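Local coordinates for RahU protein (Pseudomonas aeruginosa PAO1, PDB 6ZC2), which interacts with the membrane sphingolipid ceramide phosphorylethanolamine as a member of the aegerolysin family, and probably binds glycolipids, at residues Arg23-Gln28 with Glu45-Met50; Tyr3-Ala8 with Trp90-Lys95. One frame throughout, in Å; residues are numbered along the deposited sequence.

Interaction 1 (Arg23-Gln28 with Glu45-Met50). With EDO (1,2-ethanediol), chain I.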
loop_
_atom_site.group_PDB
_atom_site.type_symbol
_atom_site.label_atom_id
_atom_site.label_comp_id
_atom_site.label_asym_id
_atom_site.label_seq_id
_atom_site.Cartn_x
_atom_site.Cartn_y
_atom_site.Cartn_z
ATOM N N ARG A 23 -2.883 -8.890 -4.045
ATOM C CA ARG A 23 -4.104 -9.654 -3.807
ATOM C C ARG A 23 -4.729 -9.220 -2.487
ATOM O O ARG A 23 -4.071 -8.623 -1.631
ATOM C CB ARG A 23 -3.838 -11.179 -3.755
ATOM C CG ARG A 23 -3.091 -11.754 -4.963
ATOM C CD ARG A 23 -3.931 -11.728 -6.248
ATOM N NE ARG A 23 -3.141 -12.193 -7.386
ATOM C CZ ARG A 23 -2.622 -11.423 -8.349
ATOM N NH1 ARG A 23 -2.830 -10.103 -8.407
ATOM N NH2 ARG A 23 -1.888 -12.001 -9.288
ATOM N N ASN A 24 -6.010 -9.555 -2.312
ATOM C CA ASN A 24 -6.650 -9.482 -0.999
ATOM C C ASN A 24 -6.689 -8.056 -0.450
ATOM O O ASN A 24 -6.559 -7.834 0.755
ATOM C CB ASN A 24 -5.976 -10.425 -0.004
ATOM C CG ASN A 24 -5.863 -11.843 -0.524
ATOM O OD1 ASN A 24 -6.625 -12.266 -1.397
ATOM N ND2 ASN A 24 -4.921 -12.600 0.028
ATOM N N ALA A 25 -6.873 -7.078 -1.331
ATOM C CA ALA A 25 -6.948 -5.694 -0.883
ATOM C C ALA A 25 -8.243 -5.472 -0.111
ATOM O O ALA A 25 -9.291 -6.016 -0.464
ATOM C CB ALA A 25 -6.871 -4.747 -2.078
ATOM N N THR A 26 -8.166 -4.694 0.967
ATOM C CA THR A 26 -9.329 -4.420 1.800
ATOM C C THR A 26 -9.228 -3.005 2.347
ATOM O O THR A 26 -8.131 -2.468 2.535
ATOM C CB THR A 26 -9.482 -5.387 2.992
ATOM O OG1 THR A 26 -8.380 -5.222 3.891
ATOM C CG2 THR A 26 -9.581 -6.850 2.549
ATOM N N LEU A 27 -10.391 -2.404 2.592
ATOM C CA LEU A 27 -10.482 -1.078 3.186
ATOM C C LEU A 27 -11.457 -1.121 4.347
ATOM O O LEU A 27 -12.589 -1.587 4.193
ATOM C CB LEU A 27 -10.993 -0.047 2.184
ATOM C CG LEU A 27 -10.049 0.270 1.031
ATOM C CD1 LEU A 27 -10.789 1.064 -0.018
ATOM C CD2 LEU A 27 -8.807 1.020 1.523
ATOM N N GLN A 28 -11.017 -0.630 5.503
ATOM C CA GLN A 28 -11.945 -0.338 6.585
ATOM C C GLN A 28 -12.565 1.043 6.421
ATOM O O GLN A 28 -13.726 1.242 6.792
ATOM C CB GLN A 28 -11.219 -0.426 7.927
ATOM C CG GLN A 28 -10.769 -1.830 8.324
ATOM C CD GLN A 28 -9.556 -2.321 7.544
ATOM O OE1 GLN A 28 -8.510 -1.669 7.519
ATOM N NE2 GLN A 28 -9.686 -3.487 6.919
ATOM N N GLU A 45 -11.548 -5.007 -6.169
ATOM C CA GLU A 45 -11.282 -6.140 -7.050
ATOM C C GLU A 45 -10.180 -5.818 -8.056
ATOM O O GLU A 45 -9.325 -6.667 -8.342
ATOM C CB GLU A 45 -12.564 -6.559 -7.772
ATOM C CG GLU A 45 -13.763 -6.737 -6.855
ATOM C CD GLU A 45 -14.638 -5.499 -6.811
ATOM O OE1 GLU A 45 -14.499 -4.711 -5.853
ATOM O OE2 GLU A 45 -15.473 -5.321 -7.725
ATOM N N GLU A 46 -10.190 -4.604 -8.618
ATOM C CA GLU A 46 -9.159 -4.237 -9.582
ATOM C C GLU A 46 -7.789 -4.129 -8.923
ATOM O O GLU A 46 -6.794 -4.611 -9.477
ATOM C CB GLU A 46 -9.519 -2.949 -10.326
ATOM C CG GLU A 46 -8.421 -2.538 -11.312
ATOM C CD GLU A 46 -8.815 -1.432 -12.282
ATOM O OE1 GLU A 46 -10.012 -1.078 -12.388
ATOM O OE2 GLU A 46 -7.899 -0.912 -12.953
ATOM N N VAL A 47 -7.711 -3.506 -7.740
ATOM C CA VAL A 47 -6.435 -3.465 -7.025
ATOM C C VAL A 47 -5.921 -4.879 -6.788
ATOM O O VAL A 47 -4.726 -5.166 -6.961
ATOM C CB VAL A 47 -6.577 -2.684 -5.706
ATOM C CG1 VAL A 47 -5.265 -2.733 -4.917
ATOM C CG2 VAL A 47 -6.992 -1.242 -5.984
ATOM N N SER A 48 -6.826 -5.795 -6.412
ATOM C CA SER A 48 -6.518 -7.193 -6.095
ATOM C C SER A 48 -6.232 -8.056 -7.329
ATOM O O SER A 48 -6.090 -9.292 -7.190
ATOM C CB SER A 48 -7.658 -7.813 -5.286
ATOM O OG SER A 48 -7.882 -7.111 -4.073
ATOM N N SER A 49 -6.169 -7.435 -8.506
ATOM C CA SER A 49 -5.821 -8.107 -9.747
ATOM C C SER A 49 -4.498 -7.618 -10.325
ATOM O O SER A 49 -4.068 -8.121 -11.372
ATOM C CB SER A 49 -6.943 -7.924 -10.778
ATOM O OG SER A 49 -8.190 -8.372 -10.260
ATOM N N MET A 50 -3.848 -6.645 -9.680
ATOM C CA MET A 50 -2.627 -6.051 -10.216
ATOM C C MET A 50 -1.449 -7.024 -10.147
ATOM O O MET A 50 -1.258 -7.722 -9.147
ATOM C CB MET A 50 -2.248 -4.805 -9.409
ATOM C CG MET A 50 -3.230 -3.661 -9.481
ATOM S SD MET A 50 -2.846 -2.327 -8.317
ATOM C CE MET A 50 -1.366 -1.637 -9.038
HETATM C C1 EDO I . -4.812 0.455 -12.283
HETATM O O1 EDO I . -3.797 1.257 -11.675
HETATM C C2 EDO I . -4.619 -0.998 -11.868
HETATM O O2 EDO I . -5.349 -1.846 -12.761
HETATM O O HOH W 1 -9.989 -8.466 -1.988
#
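Ser48 and Ala25 make the close part of this contact, where the short helix 44-47 ends against strand 19-27 of the aegerolysin beta-sandwich, next to edge strand 51-53. Ser48 leaves helical geometry within a type I beta turn from Val47 to Met50. With Ser48 OG anti to the carbonyl carbon (chi1 -59°), the hydroxyl accepts a hydrogen bond from the backbone N of Ala25 at 2.9 Å, with an N-H...O angle of 151°. The same OG is also hydrogen-bonded to the carbonyl O of Thr44, so one hydroxyl joins the helix to the strand. On the buried side, Ala25 CB packs on Val47 CG1 at 3.8 Å, and Phe32 of strand 29-34 touches both side chains. The outer side is looser. Here a water donates to Ala25 O and, over 3.3 Å, to Ser48 OG. Arg23 leaves its strand away from the turn, but a bend at chi2 brings its CD to 3.4 Å from Ser48 O and its guanidinium to Met50 at the end of the turn. Arg23 NH2 is hydrogen-bonded to Asn51 OD1, while Arg23 NH1 reaches Met50 O at 2.9 Å, approaching from above the carbonyl plane with a bent N-H...O angle of 132°.

Interaction 2 (Tyr3-Ala8 with Trp90-Lys95). With EDO (1,2-ethanediol), chain D.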
loop_
_atom_site.group_PDB
_atom_site.type_symbol
_atom_site.label_atom_id
_atom_site.label_comp_id
_atom_site.label_asym_id
_atom_site.label_seq_id
_atom_site.Cartn_x
_atom_site.Cartn_y
_atom_site.Cartn_z
ATOM N N TYR A 3 -10.554 13.960 1.273
ATOM C CA TYR A 3 -9.461 13.760 0.331
ATOM C C TYR A 3 -8.099 14.105 0.938
ATOM O O TYR A 3 -7.078 13.579 0.479
ATOM C CB TYR A 3 -9.714 14.600 -0.925
ATOM C CG TYR A 3 -10.658 13.981 -1.951
ATOM C CD1 TYR A 3 -11.314 12.772 -1.712
ATOM C CD2 TYR A 3 -10.882 14.616 -3.170
ATOM C CE1 TYR A 3 -12.163 12.217 -2.664
ATOM C CE2 TYR A 3 -11.722 14.065 -4.132
ATOM C CZ TYR A 3 -12.359 12.864 -3.872
ATOM O OH TYR A 3 -13.198 12.297 -4.814
ATOM N N ALA A 4 -8.060 14.965 1.962
ATOM C CA ALA A 4 -6.790 15.386 2.549
ATOM C C ALA A 4 -6.078 14.265 3.299
ATOM O O ALA A 4 -4.871 14.373 3.547
ATOM C CB ALA A 4 -6.998 16.595 3.464
ATOM N N GLU A 5 -6.789 13.206 3.682
ATOM C CA GLU A 5 -6.160 12.022 4.259
ATOM C C GLU A 5 -5.902 11.042 3.120
ATOM O O GLU A 5 -6.849 10.522 2.524
ATOM C CB GLU A 5 -7.073 11.404 5.318
ATOM C CG GLU A 5 -7.285 12.290 6.550
ATOM C CD GLU A 5 -8.340 13.368 6.342
ATOM O OE1 GLU A 5 -9.385 13.055 5.733
ATOM O OE2 GLU A 5 -8.129 14.517 6.794
ATOM N N TRP A 6 -4.628 10.805 2.798
ATOM C CA TRP A 6 -4.291 9.939 1.675
ATOM C C TRP A 6 -2.922 9.302 1.877
ATOM O O TRP A 6 -2.057 9.834 2.588
ATOM C CB TRP A 6 -4.346 10.689 0.330
ATOM C CG TRP A 6 -3.296 11.775 0.172
ATOM C CD1 TRP A 6 -3.373 13.062 0.638
ATOM C CD2 TRP A 6 -2.026 11.672 -0.500
ATOM N NE1 TRP A 6 -2.238 13.759 0.306
ATOM C CE2 TRP A 6 -1.393 12.930 -0.385
ATOM C CE3 TRP A 6 -1.364 10.643 -1.178
ATOM C CZ2 TRP A 6 -0.136 13.188 -0.933
ATOM C CZ3 TRP A 6 -0.108 10.900 -1.717
ATOM C CH2 TRP A 6 0.489 12.167 -1.595
ATOM N N ILE A 7 -2.746 8.146 1.220
ATOM C CA ILE A 7 -1.481 7.428 1.112
ATOM C C ILE A 7 -1.335 6.985 -0.340
ATOM O O ILE A 7 -2.322 6.694 -1.019
ATOM C CB ILE A 7 -1.441 6.203 2.070
ATOM C CG1 ILE A 7 -0.054 5.534 2.076
ATOM C CG2 ILE A 7 -2.536 5.191 1.705
ATOM C CD1 ILE A 7 0.083 4.392 3.069
ATOM N N ALA A 8 -0.095 6.935 -0.824
ATOM C CA ALA A 8 0.196 6.342 -2.124
ATOM C C ALA A 8 1.438 5.480 -1.955
ATOM O O ALA A 8 2.491 5.987 -1.557
ATOM C CB ALA A 8 0.395 7.416 -3.201
ATOM N N TRP A 90 -2.056 0.204 6.553
ATOM C CA TRP A 90 -1.901 1.614 6.916
ATOM C C TRP A 90 -3.147 2.120 7.637
ATOM O O TRP A 90 -4.243 1.557 7.516
ATOM C CB TRP A 90 -1.637 2.513 5.687
ATOM C CG TRP A 90 -2.835 2.586 4.775
ATOM C CD1 TRP A 90 -3.849 3.511 4.808
ATOM C CD2 TRP A 90 -3.179 1.654 3.740
ATOM N NE1 TRP A 90 -4.790 3.213 3.851
ATOM C CE2 TRP A 90 -4.404 2.079 3.185
ATOM C CE3 TRP A 90 -2.566 0.502 3.228
ATOM C CZ2 TRP A 90 -5.024 1.399 2.139
ATOM C CZ3 TRP A 90 -3.186 -0.174 2.196
ATOM C CH2 TRP A 90 -4.405 0.273 1.666
ATOM N N ASP A 91 -2.966 3.230 8.358
ATOM C CA ASP A 91 -4.056 3.919 9.044
ATOM C C ASP A 91 -3.740 5.409 9.066
ATOM O O ASP A 91 -2.730 5.817 9.650
ATOM C CB ASP A 91 -4.219 3.383 10.467
ATOM C CG ASP A 91 -5.310 4.098 11.232
ATOM O OD1 ASP A 91 -6.336 4.453 10.613
ATOM O OD2 ASP A 91 -5.144 4.299 12.454
ATOM N N ASP A 92 -4.602 6.209 8.430
ATOM C CA ASP A 92 -4.451 7.661 8.314
ATOM C C ASP A 92 -5.758 8.273 8.806
ATOM O O ASP A 92 -6.679 8.509 8.010
ATOM C CB ASP A 92 -4.175 8.035 6.853
ATOM C CG ASP A 92 -3.919 9.522 6.639
ATOM O OD1 ASP A 92 -4.067 10.322 7.593
ATOM O OD2 ASP A 92 -3.569 9.884 5.492
ATOM N N PRO A 93 -5.878 8.543 10.108
ATOM C CA PRO A 93 -7.151 9.041 10.649
ATOM C C PRO A 93 -7.416 10.499 10.294
ATOM O O PRO A 93 -6.514 11.280 9.980
ATOM C CB PRO A 93 -6.990 8.881 12.169
ATOM C CG PRO A 93 -5.813 7.968 12.355
ATOM C CD PRO A 93 -4.919 8.226 11.181
ATOM N N TRP A 94 -8.700 10.860 10.372
ATOM C CA TRP A 94 -9.122 12.235 10.125
ATOM C C TRP A 94 -8.993 13.104 11.371
ATOM O O TRP A 94 -8.578 14.266 11.278
ATOM C CB TRP A 94 -10.572 12.254 9.634
ATOM C CG TRP A 94 -11.170 13.630 9.539
ATOM C CD1 TRP A 94 -11.085 14.491 8.480
ATOM C CD2 TRP A 94 -11.953 14.301 10.537
ATOM N NE1 TRP A 94 -11.761 15.655 8.761
ATOM C CE2 TRP A 94 -12.302 15.565 10.015
ATOM C CE3 TRP A 94 -12.390 13.960 11.822
ATOM C CZ2 TRP A 94 -13.066 16.485 10.732
ATOM C CZ3 TRP A 94 -13.150 14.877 12.533
ATOM C CH2 TRP A 94 -13.480 16.122 11.985
ATOM N N LYS A 95 -9.351 12.567 12.534
ATOM C CA LYS A 95 -9.353 13.355 13.759
ATOM C C LYS A 95 -7.935 13.773 14.137
ATOM O O LYS A 95 -6.960 13.070 13.865
ATOM C CB LYS A 95 -9.987 12.558 14.902
ATOM C CG LYS A 95 -9.036 11.607 15.621
ATOM C CD LYS A 95 -9.780 10.657 16.549
ATOM C CE LYS A 95 -10.559 11.414 17.614
ATOM N NZ LYS A 95 -10.243 10.937 18.992
HETATM C C1 EDO D . -10.586 6.388 9.732
HETATM O O1 EDO D . -10.452 7.803 9.854
HETATM C C2 EDO D . -9.193 5.766 9.720
HETATM O O2 EDO D . -8.610 5.824 11.028
HETATM O O HOH W 2 -7.142 15.257 9.216
#
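Glu5-Ile7 and Trp90-Trp94 run nearly antiparallel, 164° apart end to end, yet their nearest CA atoms, those of Glu5 and Asp92, are 6.2 Å apart, and the joining is done mostly by side chains. At the buried end, Ile7 lies over one face of the Trp90 indole: Ile7 CG2 sits 3.7 Å from the centroid of the five-membered ring, 12° off its normal, in a CH-pi contact. CG1 of Ile7 is anti to the backbone N, and the extended branch carries CD1 to 3.7 Å from Trp90 CB. Asp92 sends its carboxylate across to the 3-8 segment, where OD2 lies 3.0 Å from Trp6 N; Asp92 OD2 accepts a hydrogen bond from the backbone N of Ile125. The Glu5 carboxylate stands almost perpendicular to that of Asp92, at 81°. Bent at chi2, Glu5 brings OE2 to 3.4 Å from Trp94 CD1, while a water donates to both Glu5 OE2 and Trp94 O; OE1 is hydrogen-bonded to Ala2 N. This outer end adjoins a bound Tris molecule, hydrogen-bonded to Pro93 O and Lys95 O. The contact thus bridges the two sheets of the sandwich: strand 6-13 lies between strands 58-63 and 126-134, whereas strand 83-92 lies between 72-80 and 101-106, with Trp90 NE1 hydrogen-bonded to Thr72 OG1.

How the interactions relate
Both contacts involve the five-stranded sheet, through strand 19-27 in interaction 1 and strand 83-92 in interaction 2, on either side of strand 72-80. Interaction 1 is nested within the chain loop that interaction 2 closes, and their centres lie about 18 Å apart. They meet where Leu27 CD2 packs 3.9 Å from Trp90 CZ2, and Phe32 touches side chains of both. Interaction 1 fixes a helix end and turn by direct hydrogen bonds to backbone atoms, its polar part lying outward. Interaction 2, with more buried residues, joins the facing sheets through aliphatic-on-indole packing and keeps two carboxylates among them, Asp92 held by Ile125 N and Glu5 by Ala2 N; exposed Trp94 and a water lie at its outer end.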